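Putative phosphatase/phosphodiesterase MPN_349 (Mycoplasma pneumoniae M129, PDB 1T71) probably acts as an iron-dependent phosphatase or phosphodiesterase of the YmdB-like family, with 2',3'-cyclic-nucleotide 3'-phosphodiesterase activity suggested for it. Local coordinates at residues N44-K49 with W74-D79; K54-L59 with I84-L89; G125-L130 with T162-A167; S188-I193 with S198-D203. All coordinates share one frame; numbering follows the deposited sequence.

Contact 1 (N44-K49 with W74-D79); sequences NTTHGK and WFQKLD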
loop_
_atom_site.group_PDB
_atom_site.type_symbol
_atom_site.label_atom_id
_atom_site.label_comp_id
_atom_site.label_asym_id
_atom_site.label_seq_id
_atom_site.Cartn_x
_atom_site.Cartn_y
_atom_site.Cartn_z
ATOM N N ASN A 44 6.183 4.818 2.596
ATOM C CA ASN A 44 7.453 5.389 2.124
ATOM C C ASN A 44 7.344 6.884 1.812
ATOM O O ASN A 44 8.239 7.463 1.200
ATOM C CB ASN A 44 7.912 4.670 0.850
ATOM C CG ASN A 44 8.298 3.220 1.096
ATOM O OD1 ASN A 44 9.349 2.933 1.667
ATOM N ND2 ASN A 44 7.445 2.303 0.670
ATOM N N THR A 45 6.252 7.508 2.235
ATOM C CA THR A 45 6.019 8.912 1.940
ATOM C C THR A 45 7.129 9.919 2.241
ATOM O O THR A 45 7.580 10.626 1.339
ATOM C CB THR A 45 4.722 9.400 2.616
ATOM O OG1 THR A 45 3.619 8.599 2.172
ATOM C CG2 THR A 45 4.457 10.857 2.254
ATOM N N THR A 46 7.570 9.987 3.493
ATOM C CA THR A 46 8.590 10.951 3.906
ATOM C C THR A 46 10.037 10.460 3.762
ATOM O O THR A 46 10.500 9.606 4.522
ATOM C CB THR A 46 8.324 11.371 5.357
ATOM O OG1 THR A 46 6.971 11.839 5.459
ATOM C CG2 THR A 46 9.288 12.475 5.797
ATOM N N HIS A 47 10.747 11.026 2.789
ATOM C CA HIS A 47 12.131 10.646 2.504
ATOM C C HIS A 47 12.289 9.137 2.302
ATOM O O HIS A 47 13.308 8.543 2.668
ATOM C CB HIS A 47 13.067 11.141 3.613
ATOM C CG HIS A 47 13.148 12.633 3.701
ATOM N ND1 HIS A 47 12.482 13.362 4.662
ATOM C CD2 HIS A 47 13.769 13.536 2.909
ATOM C CE1 HIS A 47 12.686 14.651 4.457
ATOM N NE2 HIS A 47 13.463 14.784 3.398
ATOM N N GLY A 48 11.265 8.524 1.712
ATOM C CA GLY A 48 11.303 7.100 1.435
ATOM C C GLY A 48 10.935 6.195 2.595
ATOM O O GLY A 48 10.853 4.977 2.417
ATOM N N LYS A 49 10.713 6.772 3.776
ATOM C CA LYS A 49 10.362 5.976 4.949
ATOM C C LYS A 49 9.471 6.696 5.956
ATOM O O LYS A 49 9.819 7.764 6.468
ATOM C CB LYS A 49 11.629 5.498 5.668
ATOM C CG LYS A 49 12.491 4.564 4.836
ATOM C CD LYS A 49 13.661 4.017 5.634
ATOM C CE LYS A 49 14.550 5.131 6.136
ATOM N NZ LYS A 49 15.680 4.615 6.961
ATOM N N TRP A 74 6.963 3.215 11.494
ATOM C CA TRP A 74 7.443 4.018 12.614
ATOM C C TRP A 74 8.737 4.801 12.449
ATOM O O TRP A 74 9.335 5.225 13.442
ATOM C CB TRP A 74 7.549 3.096 13.832
ATOM C CG TRP A 74 6.318 2.239 13.994
ATOM C CD1 TRP A 74 5.190 2.543 14.708
ATOM C CD2 TRP A 74 6.059 0.981 13.352
ATOM N NE1 TRP A 74 4.246 1.555 14.545
ATOM C CE2 TRP A 74 4.750 0.588 13.715
ATOM C CE3 TRP A 74 6.802 0.153 12.498
ATOM C CZ2 TRP A 74 4.169 -0.600 13.255
ATOM C CZ3 TRP A 74 6.226 -1.030 12.042
ATOM C CH2 TRP A 74 4.919 -1.393 12.422
ATOM N N PHE A 75 9.163 5.036 11.216
ATOM C CA PHE A 75 10.414 5.746 11.028
ATOM C C PHE A 75 10.437 7.244 11.347
ATOM O O PHE A 75 11.448 7.741 11.840
ATOM C CB PHE A 75 10.954 5.503 9.623
ATOM C CG PHE A 75 12.408 5.823 9.491
ATOM C CD1 PHE A 75 12.822 7.040 8.964
ATOM C CD2 PHE A 75 13.368 4.923 9.945
ATOM C CE1 PHE A 75 14.173 7.353 8.887
ATOM C CE2 PHE A 75 14.720 5.227 9.873
ATOM C CZ PHE A 75 15.124 6.446 9.345
ATOM N N GLN A 76 9.354 7.968 11.074
ATOM C CA GLN A 76 9.329 9.397 11.378
ATOM C C GLN A 76 8.929 9.603 12.847
ATOM O O GLN A 76 7.779 9.932 13.160
ATOM C CB GLN A 76 8.363 10.121 10.432
ATOM C CG GLN A 76 8.762 10.003 8.951
ATOM C CD GLN A 76 10.127 10.614 8.646
ATOM O OE1 GLN A 76 10.826 10.186 7.716
ATOM N NE2 GLN A 76 10.504 11.624 9.414
ATOM N N LYS A 77 9.906 9.408 13.731
ATOM C CA LYS A 77 9.726 9.508 15.180
ATOM C C LYS A 77 9.099 10.789 15.713
ATOM O O LYS A 77 8.264 10.748 16.615
ATOM C CB LYS A 77 11.067 9.348 15.892
ATOM C CG LYS A 77 12.064 8.468 15.199
ATOM C CD LYS A 77 11.799 7.016 15.438
ATOM C CE LYS A 77 12.956 6.216 14.885
ATOM N NZ LYS A 77 14.244 6.723 15.437
ATOM N N LEU A 78 9.522 11.925 15.175
ATOM C CA LEU A 78 9.030 13.217 15.643
ATOM C C LEU A 78 7.514 13.381 15.710
ATOM O O LEU A 78 7.008 14.016 16.629
ATOM C CB LEU A 78 9.630 14.346 14.788
ATOM C CG LEU A 78 11.154 14.294 14.614
ATOM C CD1 LEU A 78 11.637 15.505 13.835
ATOM C CD2 LEU A 78 11.825 14.233 15.981
ATOM N N ASP A 79 6.790 12.818 14.746
ATOM C CA ASP A 79 5.335 12.954 14.729
ATOM C C ASP A 79 4.578 11.641 14.829
ATOM O O ASP A 79 3.367 11.629 14.627
ATOM C CB ASP A 79 4.871 13.633 13.436
ATOM C CG ASP A 79 5.620 14.898 13.133
ATOM O OD1 ASP A 79 5.926 15.641 14.087
ATOM O OD2 ASP A 79 5.885 15.159 11.937
#
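Lys49 lays the end of its side chain over one face of the Phe75 ring. Carbon CE sits 3.5 Å from the ring centroid, only 13° off the ring normal, a CH-pi contact over the middle of the ring. The ammonium group lies beside it: NZ is also 3.5 Å from the Phe75 centroid but 32° off the normal, which makes this a cation-pi pair. A bend at chi3 (-60°) folds the lysine chain back over the ring. This is the outer side, with Phe75 exposed and Lys49 partly so. The inner part is the more buried: Gln76 CG comes within 3.5 Å of Lys49 O, and Gln76 CD meets the methyl CG2 of the buried Thr46 at 3.5 Å. A type I' turn from Thr46 to Lys49, closed by Lys49 N to Thr46 O at 2.9 Å, presents both of those residues to Gln76. The lysine side chain also passes about 4 Å from that of His72, the proton donor by similarity. The two loops follow the parallel strands 37-41 and 66-68; Asn44 of the first binds iron, Asp79 OD2 of the second bonds to Leu53 N at the start of helix 53-62, and Thr45 packs on that helix.

Contact 2 (K54-L59 with I84-L89); sequences KHYEFL and INKKDL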
loop_
_atom_site.group_PDB
_atom_site.type_symbol
_atom_site.label_atom_id
_atom_site.label_comp_id
_atom_site.label_asym_id
_atom_site.label_seq_id
_atom_site.Cartn_x
_atom_site.Cartn_y
_atom_site.Cartn_z
ATOM N N LYS A 54 3.172 16.681 8.403
ATOM C CA LYS A 54 3.094 17.563 7.251
ATOM C C LYS A 54 2.637 16.765 6.033
ATOM O O LYS A 54 1.695 17.149 5.346
ATOM C CB LYS A 54 4.469 18.183 6.973
ATOM C CG LYS A 54 4.484 19.212 5.844
ATOM C CD LYS A 54 5.908 19.648 5.481
ATOM C CE LYS A 54 6.727 18.455 4.965
ATOM N NZ LYS A 54 8.121 18.808 4.538
ATOM N N HIS A 55 3.293 15.639 5.777
ATOM C CA HIS A 55 2.940 14.825 4.625
ATOM C C HIS A 55 1.600 14.115 4.763
ATOM O O HIS A 55 0.927 13.851 3.761
ATOM C CB HIS A 55 4.079 13.853 4.333
ATOM C CG HIS A 55 5.312 14.537 3.827
ATOM N ND1 HIS A 55 6.571 13.988 3.925
ATOM C CD2 HIS A 55 5.473 15.739 3.225
ATOM C CE1 HIS A 55 7.456 14.823 3.407
ATOM N NE2 HIS A 55 6.814 15.892 2.975
ATOM N N TYR A 56 1.198 13.822 5.996
ATOM C CA TYR A 56 -0.084 13.176 6.213
ATOM C C TYR A 56 -1.183 14.146 5.794
ATOM O O TYR A 56 -2.154 13.759 5.144
ATOM C CB TYR A 56 -0.259 12.788 7.682
ATOM C CG TYR A 56 -1.705 12.564 8.075
ATOM C CD1 TYR A 56 -2.506 13.627 8.510
ATOM C CD2 TYR A 56 -2.292 11.305 7.964
ATOM C CE1 TYR A 56 -3.855 13.437 8.824
ATOM C CE2 TYR A 56 -3.639 11.108 8.270
ATOM C CZ TYR A 56 -4.413 12.176 8.696
ATOM O OH TYR A 56 -5.745 11.975 8.972
ATOM N N GLU A 57 -1.032 15.415 6.157
ATOM C CA GLU A 57 -2.042 16.398 5.780
ATOM C C GLU A 57 -2.003 16.635 4.271
ATOM O O GLU A 57 -3.042 16.826 3.643
ATOM C CB GLU A 57 -1.850 17.706 6.562
ATOM C CG GLU A 57 -2.202 17.583 8.057
ATOM C CD GLU A 57 -3.651 17.126 8.316
ATOM O OE1 GLU A 57 -4.002 16.885 9.498
ATOM O OE2 GLU A 57 -4.447 17.018 7.353
ATOM N N PHE A 58 -0.809 16.601 3.684
ATOM C CA PHE A 58 -0.682 16.778 2.239
ATOM C C PHE A 58 -1.520 15.714 1.515
ATOM O O PHE A 58 -2.328 16.032 0.636
ATOM C CB PHE A 58 0.779 16.640 1.806
ATOM C CG PHE A 58 0.972 16.670 0.311
ATOM C CD1 PHE A 58 1.368 17.838 -0.330
ATOM C CD2 PHE A 58 0.727 15.532 -0.459
ATOM C CE1 PHE A 58 1.519 17.874 -1.715
ATOM C CE2 PHE A 58 0.873 15.560 -1.840
ATOM C CZ PHE A 58 1.270 16.731 -2.471
ATOM N N LEU A 59 -1.309 14.449 1.874
ATOM C CA LEU A 59 -2.050 13.353 1.254
ATOM C C LEU A 59 -3.539 13.534 1.490
ATOM O O LEU A 59 -4.362 13.296 0.609
ATOM C CB LEU A 59 -1.602 12.002 1.829
ATOM C CG LEU A 59 -0.223 11.508 1.390
ATOM C CD1 LEU A 59 0.068 10.175 2.065
ATOM C CD2 LEU A 59 -0.182 11.366 -0.136
ATOM N N ILE A 84 0.278 8.197 13.460
ATOM C CA ILE A 84 -0.311 6.869 13.491
ATOM C C ILE A 84 -1.529 6.744 14.417
ATOM O O ILE A 84 -2.225 5.728 14.419
ATOM C CB ILE A 84 0.794 5.792 13.753
ATOM C CG1 ILE A 84 0.197 4.497 14.285
ATOM C CG2 ILE A 84 1.857 6.347 14.638
ATOM C CD1 ILE A 84 1.218 3.383 14.382
ATOM N N ASN A 85 -1.813 7.801 15.173
ATOM C CA ASN A 85 -2.987 7.813 16.041
ATOM C C ASN A 85 -4.172 8.390 15.259
ATOM O O ASN A 85 -5.293 8.426 15.760
ATOM C CB ASN A 85 -2.732 8.660 17.292
ATOM C CG ASN A 85 -2.531 7.817 18.539
ATOM O OD1 ASN A 85 -1.894 8.253 19.501
ATOM N ND2 ASN A 85 -3.080 6.607 18.532
ATOM N N LYS A 86 -3.919 8.843 14.031
ATOM C CA LYS A 86 -4.982 9.407 13.201
ATOM C C LYS A 86 -6.066 8.362 12.954
ATOM O O LYS A 86 -5.775 7.216 12.617
ATOM C CB LYS A 86 -4.424 9.915 11.867
ATOM C CG LYS A 86 -3.562 11.165 11.996
ATOM C CD LYS A 86 -4.340 12.374 12.540
ATOM C CE LYS A 86 -3.478 13.633 12.521
ATOM N NZ LYS A 86 -4.177 14.867 12.970
ATOM N N LYS A 87 -7.317 8.781 13.107
ATOM C CA LYS A 87 -8.477 7.905 12.951
ATOM C C LYS A 87 -8.654 7.200 11.604
ATOM O O LYS A 87 -9.258 6.133 11.543
ATOM C CB LYS A 87 -9.761 8.687 13.277
ATOM C CG LYS A 87 -9.522 10.086 13.856
ATOM C CD LYS A 87 -8.938 11.039 12.803
ATOM C CE LYS A 87 -8.311 12.270 13.433
ATOM N NZ LYS A 87 -7.217 11.895 14.360
ATOM N N ASP A 88 -8.142 7.789 10.526
ATOM C CA ASP A 88 -8.277 7.193 9.200
ATOM C C ASP A 88 -6.983 6.543 8.723
ATOM O O ASP A 88 -6.763 6.401 7.521
ATOM C CB ASP A 88 -8.712 8.258 8.195
ATOM C CG ASP A 88 -7.941 9.553 8.354
ATOM O OD1 ASP A 88 -6.817 9.509 8.892
ATOM O OD2 ASP A 88 -8.452 10.615 7.938
ATOM N N LEU A 89 -6.143 6.141 9.674
ATOM C CA LEU A 89 -4.853 5.524 9.373
ATOM C C LEU A 89 -4.740 4.166 10.057
ATOM O O LEU A 89 -4.938 4.058 11.270
ATOM C CB LEU A 89 -3.738 6.453 9.871
ATOM C CG LEU A 89 -2.227 6.187 9.852
ATOM C CD1 LEU A 89 -1.926 4.705 9.958
ATOM C CD2 LEU A 89 -1.621 6.787 8.595
#
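With chi1 at 160°, Tyr56 swings its ring to the far side of CB from the main-chain nitrogen and out from the helix, while Lys86 bends at chi2 (-62°) and draws its aliphatic chain across the ring. The setting is a beta-alpha-beta crossover: helix 53-62 connects the parallel neighbours 37-41 and 66-68, and the loop 84-89 leads into the next parallel strand, 89-90, at the edge of the same sheet. The contact therefore joins the crossover helix to the entrance of the edge strand.

Lys86 covers one face of the Tyr56 ring. Its CG lies 3.8 Å from the ring centroid and is displaced toward the rim, close to the hydroxyl end, with CG to Tyr56 CZ at 3.6 Å. Further along, Lys86 CE approaches Tyr56 CE1 at 3.7 Å, so that the methylenes cross the hydroxyl half of the ring, from the CE2 side to the CE1 side. The ammonium group passes beyond the ring; its NZ is 4.0 Å from Glu57 OE1, too long for a salt bridge but consistent with a mild electrostatic attraction on the solvent side, where Glu57 is exposed.

Deeper in, Tyr56 is buried and also packs on Ile67 of strand 66-68. The carboxylate of Asp88, likewise buried, has each oxygen engaged separately: OD2 forms a salt bridge with Lys60, later on the same helix, and OD1 receives the phenol. Tyr56 OH donates a hydrogen bond to the syn lone pair of Asp88 OD1 at 2.7 Å, with the ring and carboxylate planes turned 44° apart.

Contact 3 (G125-L130 with T162-A167); sequences GTSVPL and TSEKNA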
loop_
_atom_site.group_PDB
_atom_site.type_symbol
_atom_site.label_atom_id
_atom_site.label_comp_id
_atom_site.label_asym_id
_atom_site.label_seq_id
_atom_site.Cartn_x
_atom_site.Cartn_y
_atom_site.Cartn_z
ATOM N N GLY A 125 3.661 -9.430 6.271
ATOM C CA GLY A 125 3.954 -10.802 5.907
ATOM C C GLY A 125 5.092 -11.339 6.745
ATOM O O GLY A 125 5.972 -10.593 7.174
ATOM N N THR A 126 5.080 -12.641 6.986
ATOM C CA THR A 126 6.127 -13.253 7.784
ATOM C C THR A 126 7.436 -13.281 6.993
ATOM O O THR A 126 8.513 -13.434 7.567
ATOM C CB THR A 126 5.722 -14.679 8.186
ATOM O OG1 THR A 126 6.567 -15.131 9.247
ATOM C CG2 THR A 126 5.853 -15.624 6.999
ATOM N N SER A 127 7.331 -13.115 5.674
ATOM C CA SER A 127 8.489 -13.119 4.781
ATOM C C SER A 127 9.240 -11.783 4.731
ATOM O O SER A 127 10.233 -11.649 4.018
ATOM C CB SER A 127 8.059 -13.507 3.358
ATOM O OG SER A 127 7.169 -12.547 2.801
ATOM N N VAL A 128 8.765 -10.793 5.474
ATOM C CA VAL A 128 9.423 -9.492 5.495
ATOM C C VAL A 128 10.394 -9.440 6.669
ATOM O O VAL A 128 10.013 -9.702 7.808
ATOM C CB VAL A 128 8.409 -8.332 5.671
ATOM C CG1 VAL A 128 9.153 -6.996 5.700
ATOM C CG2 VAL A 128 7.393 -8.341 4.548
ATOM N N PRO A 129 11.669 -9.115 6.403
ATOM C CA PRO A 129 12.659 -9.038 7.485
ATOM C C PRO A 129 12.356 -7.801 8.325
ATOM O O PRO A 129 12.292 -6.696 7.788
ATOM C CB PRO A 129 13.985 -8.900 6.737
ATOM C CG PRO A 129 13.699 -9.514 5.394
ATOM C CD PRO A 129 12.321 -8.997 5.091
ATOM N N LEU A 130 12.158 -7.987 9.626
ATOM C CA LEU A 130 11.853 -6.877 10.526
ATOM C C LEU A 130 12.804 -6.805 11.719
ATOM O O LEU A 130 13.379 -7.813 12.128
ATOM C CB LEU A 130 10.421 -6.992 11.069
ATOM C CG LEU A 130 9.188 -6.571 10.258
ATOM C CD1 LEU A 130 9.611 -5.715 9.072
ATOM C CD2 LEU A 130 8.426 -7.795 9.802
ATOM N N THR A 162 6.116 -13.965 -3.211
ATOM C CA THR A 162 4.973 -14.290 -4.061
ATOM C C THR A 162 4.306 -15.543 -3.513
ATOM O O THR A 162 3.099 -15.720 -3.647
ATOM C CB THR A 162 5.373 -14.570 -5.543
ATOM O OG1 THR A 162 6.489 -15.468 -5.578
ATOM C CG2 THR A 162 5.724 -13.273 -6.274
ATOM N N SER A 163 5.084 -16.424 -2.897
ATOM C CA SER A 163 4.485 -17.629 -2.341
ATOM C C SER A 163 3.668 -17.304 -1.088
ATOM O O SER A 163 2.573 -17.830 -0.924
ATOM C CB SER A 163 5.551 -18.681 -2.028
ATOM O OG SER A 163 6.355 -18.280 -0.936
ATOM N N GLU A 164 4.170 -16.440 -0.205
ATOM C CA GLU A 164 3.384 -16.113 0.985
ATOM C C GLU A 164 2.122 -15.354 0.572
ATOM O O GLU A 164 1.044 -15.563 1.130
ATOM C CB GLU A 164 4.171 -15.259 1.986
ATOM C CG GLU A 164 3.427 -15.135 3.322
ATOM C CD GLU A 164 4.103 -14.235 4.347
ATOM O OE1 GLU A 164 3.684 -14.280 5.525
ATOM O OE2 GLU A 164 5.034 -13.483 3.988
ATOM N N LYS A 165 2.264 -14.480 -0.417
ATOM C CA LYS A 165 1.142 -13.685 -0.904
ATOM C C LYS A 165 0.016 -14.565 -1.451
ATOM O O LYS A 165 -1.149 -14.400 -1.097
ATOM C CB LYS A 165 1.616 -12.724 -2.006
ATOM C CG LYS A 165 1.312 -11.254 -1.733
ATOM C CD LYS A 165 2.397 -10.590 -0.908
ATOM C CE LYS A 165 3.594 -10.204 -1.768
ATOM N NZ LYS A 165 3.366 -8.964 -2.569
ATOM N N ASN A 166 0.369 -15.501 -2.324
ATOM C CA ASN A 166 -0.624 -16.373 -2.911
ATOM C C ASN A 166 -1.171 -17.409 -1.930
ATOM O O ASN A 166 -2.311 -17.849 -2.063
ATOM C CB ASN A 166 -0.044 -17.018 -4.167
ATOM C CG ASN A 166 -0.002 -16.043 -5.336
ATOM O OD1 ASN A 166 -0.995 -15.870 -6.044
ATOM N ND2 ASN A 166 1.136 -15.380 -5.521
ATOM N N ALA A 167 -0.370 -17.794 -0.942
ATOM C CA ALA A 167 -0.845 -18.745 0.052
ATOM C C ALA A 167 -1.924 -18.021 0.858
ATOM O O ALA A 167 -2.937 -18.607 1.239
ATOM C CB ALA A 167 0.291 -19.176 0.965
#
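The carboxylate of Glu164 reaches across to the turn at Thr126 and Ser127 and takes three hydrogen bonds there. Thr126 N meets the syn lone pair of OE1 of Glu164 at 2.6 Å, with an N-H...O angle of 154°. The other oxygen is gripped twice: Ser127 N comes to Glu164 OE2 at 2.9 Å from the syn side, 34° out of the carboxylate plane, and Ser127 OG donates to the same OE2 at 2.6 Å, nearly in line with its C-O bond. Two consecutive peptide N-H groups and one hydroxyl thus hold the buried group in place, which would probably favour its charged form.

What positions these partners lies one step out. With chi1 at -170° and the chain extended beyond it, Glu164 holds its carboxylate well clear of the helix, at the level of the turn. Opposite, the type I turn from Gly125 to Val128 presents the N-H groups to it, and Gly125 CA passes 3.5 Å from Glu164 OE2. The serine hydroxyl has a second task, since Ser127 OG also accepts from the N-H groups of Glu160 and Thr161, just ahead of the helix.

In the fold, the turn follows strand 117-124, and helix 162-172 comes shortly after the adjacent parallel strand 152-158, whose last residue, the iron ligand His158, is backbone-bonded to Gly125.

Contact 4 (S188-I193 with S198-D203); sequences SADLRI and SAYITD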
loop_
_atom_site.group_PDB
_atom_site.type_symbol
_atom_site.label_atom_id
_atom_site.label_comp_id
_atom_site.label_asym_id
_atom_site.label_seq_id
_atom_site.Cartn_x
_atom_site.Cartn_y
_atom_site.Cartn_z
ATOM N N SER A 188 2.098 -6.293 -10.245
ATOM C CA SER A 188 2.030 -7.598 -10.894
ATOM C C SER A 188 0.860 -7.516 -11.869
ATOM O O SER A 188 -0.026 -6.678 -11.696
ATOM C CB SER A 188 1.795 -8.711 -9.865
ATOM O OG SER A 188 0.640 -8.460 -9.082
ATOM N N ALA A 189 0.865 -8.360 -12.897
ATOM C CA ALA A 189 -0.209 -8.360 -13.897
ATOM C C ALA A 189 -1.260 -9.392 -13.475
ATOM O O ALA A 189 -1.997 -9.940 -14.295
ATOM C CB ALA A 189 0.364 -8.705 -15.282
ATOM N N ASP A 190 -1.307 -9.590 -12.161
ATOM C CA ASP A 190 -2.147 -10.534 -11.419
ATOM C C ASP A 190 -3.619 -10.182 -11.168
ATOM O O ASP A 190 -4.424 -11.066 -10.893
ATOM C CB ASP A 190 -1.499 -10.722 -10.039
ATOM C CG ASP A 190 -1.030 -12.117 -9.804
ATOM O OD1 ASP A 190 -0.604 -12.769 -10.774
ATOM O OD2 ASP A 190 -1.069 -12.563 -8.645
ATOM N N LEU A 191 -3.943 -8.896 -11.204
ATOM C CA LEU A 191 -5.287 -8.405 -10.900
ATOM C C LEU A 191 -6.468 -9.166 -11.483
ATOM O O LEU A 191 -6.512 -9.443 -12.682
ATOM C CB LEU A 191 -5.410 -6.935 -11.315
ATOM C CG LEU A 191 -6.131 -5.922 -10.406
ATOM C CD1 LEU A 191 -6.833 -4.896 -11.282
ATOM C CD2 LEU A 191 -7.132 -6.592 -9.486
ATOM N N ARG A 192 -7.432 -9.489 -10.625
ATOM C CA ARG A 192 -8.647 -10.165 -11.064
ATOM C C ARG A 192 -9.669 -10.304 -9.951
ATOM O O ARG A 192 -9.358 -10.134 -8.765
ATOM C CB ARG A 192 -8.342 -11.572 -11.596
ATOM C CG ARG A 192 -8.012 -12.592 -10.504
ATOM C CD ARG A 192 -7.974 -14.019 -11.056
ATOM N NE ARG A 192 -9.315 -14.533 -11.329
ATOM C CZ ARG A 192 -9.569 -15.724 -11.867
ATOM N NH1 ARG A 192 -8.574 -16.544 -12.202
ATOM N NH2 ARG A 192 -10.826 -16.104 -12.064
ATOM N N ILE A 193 -10.899 -10.604 -10.362
ATOM C CA ILE A 193 -11.985 -10.873 -9.440
ATOM C C ILE A 193 -11.742 -12.377 -9.319
ATOM O O ILE A 193 -11.579 -13.049 -10.338
ATOM C CB ILE A 193 -13.366 -10.619 -10.096
ATOM C CG1 ILE A 193 -13.549 -9.124 -10.362
ATOM C CG2 ILE A 193 -14.481 -11.167 -9.204
ATOM C CD1 ILE A 193 -14.895 -8.753 -10.975
ATOM N N SER A 198 -13.861 -12.231 -4.765
ATOM C CA SER A 198 -13.030 -11.216 -4.131
ATOM C C SER A 198 -12.134 -10.593 -5.185
ATOM O O SER A 198 -12.152 -10.990 -6.350
ATOM C CB SER A 198 -12.149 -11.832 -3.047
ATOM O OG SER A 198 -12.933 -12.374 -2.007
ATOM N N ALA A 199 -11.358 -9.600 -4.775
ATOM C CA ALA A 199 -10.414 -8.969 -5.680
ATOM C C ALA A 199 -9.036 -9.342 -5.138
ATOM O O ALA A 199 -8.815 -9.317 -3.925
ATOM C CB ALA A 199 -10.599 -7.461 -5.675
ATOM N N TYR A 200 -8.122 -9.718 -6.027
ATOM C CA TYR A 200 -6.767 -10.088 -5.616
ATOM C C TYR A 200 -5.710 -9.587 -6.586
ATOM O O TYR A 200 -5.964 -9.461 -7.783
ATOM C CB TYR A 200 -6.609 -11.610 -5.527
ATOM C CG TYR A 200 -5.169 -12.038 -5.274
ATOM C CD1 TYR A 200 -4.589 -11.891 -4.014
ATOM C CD2 TYR A 200 -4.373 -12.543 -6.305
ATOM C CE1 TYR A 200 -3.261 -12.231 -3.784
ATOM C CE2 TYR A 200 -3.030 -12.888 -6.086
ATOM C CZ TYR A 200 -2.482 -12.726 -4.820
ATOM O OH TYR A 200 -1.156 -13.035 -4.582
ATOM N N ILE A 201 -4.524 -9.311 -6.052
ATOM C CA ILE A 201 -3.376 -8.892 -6.846
ATOM C C ILE A 201 -2.144 -9.121 -5.970
ATOM O O ILE A 201 -2.114 -8.721 -4.803
ATOM C CB ILE A 201 -3.477 -7.406 -7.307
ATOM C CG1 ILE A 201 -2.353 -7.106 -8.301
ATOM C CG2 ILE A 201 -3.412 -6.468 -6.119
ATOM C CD1 ILE A 201 -2.400 -5.699 -8.895
ATOM N N THR A 202 -1.137 -9.790 -6.524
ATOM C CA THR A 202 0.072 -10.091 -5.769
ATOM C C THR A 202 0.740 -8.826 -5.242
ATOM O O THR A 202 1.183 -8.796 -4.097
ATOM C CB THR A 202 1.063 -10.917 -6.617
ATOM O OG1 THR A 202 0.466 -12.185 -6.915
ATOM C CG2 THR A 202 2.363 -11.160 -5.849
ATOM N N ASP A 203 0.811 -7.791 -6.076
ATOM C CA ASP A 203 1.384 -6.515 -5.650
ATOM C C ASP A 203 0.817 -5.341 -6.451
ATOM O O ASP A 203 0.855 -5.333 -7.684
ATOM C CB ASP A 203 2.918 -6.525 -5.752
ATOM C CG ASP A 203 3.565 -5.506 -4.817
ATOM O OD1 ASP A 203 3.245 -4.295 -4.933
ATOM O OD2 ASP A 203 4.381 -5.915 -3.957
#
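Segments 188-193 and 198-203 run antiparallel, 175° apart end to end, as a beta hairpin in which Arg192 and Tyr200 form the hydrogen-bonded pair: Tyr200 N to Arg192 O is 3.0 Å and Arg192 N to Tyr200 O is 3.2 Å. Ile193 and Ala199 follow as a non-hydrogen-bonded pair.

The side chains divide between two environments. Ile193 and Ala199 share one face of the sheet, and with Leu191 they pack on strand 259-267 of the other large sheet, as expected of the layered calcineurin-like fold. Leu191 CG reaches the tip of Ile201, CD1, at 4.0 Å. On the other face Tyr200 lies against helix 162-172, and the Asp190 carboxylate approaches its ring, OD2 standing 3.2 Å from Tyr200 CE2 with the two planes 58° apart. Thr202 OG1 is modelled as a donor to the same OD2, but at a separation too short to be trusted, which leaves this bond doubtful in detail.

Beyond the regular strands, Ser188 and Asp203 are joined by two bonds. Ser188 N donates to Asp203 O at 3.0 Å, and Asp203 N donates to Ser188 OG at 3.1 Å. With chi1 at 55°, the hydroxyl stands between its own backbone N and carbonyl carbon and takes the place of a backbone acceptor.

Asp203 points its carboxylate away from the hairpin, toward Thr184 OG1, and lies about 5 Å from the side chains of the iron ligands Asp12 and His183. The chemistry thus passes from apolar packing near the turn to polar, side-chain-assisted bonding near the metal site, consistent with the serine fixing the backbone of Asp203 there.

The four contacts form two touching pairs, and three of the four come near the di-iron centre. Contacts 1 and 2, with centres 12 Å apart, meet where Thr46 OG1 and His55 ND1 lie 2.7 Å apart in a probable hydrogen bond. Contacts 3 and 4, 16 Å between centres, are tied by helix 162-172: Lys165 NZ is 2.7 Å from Thr202 O, and Asn166 OD1 is 3.2 Å from Tyr200 OH, both probable hydrogen bonds. Contacts 1 and 4 lie on opposite sides of the chain's centre, with centres 28 Å apart and nearest atoms about 10 Å apart. Asn44 of contact 1 is an iron ligand; the Asp203 side chain of contact 4 is about 8 Å from an iron, and Gly125 of contact 3 lies about 10 Å from one, whereas contact 2 lies away from the site.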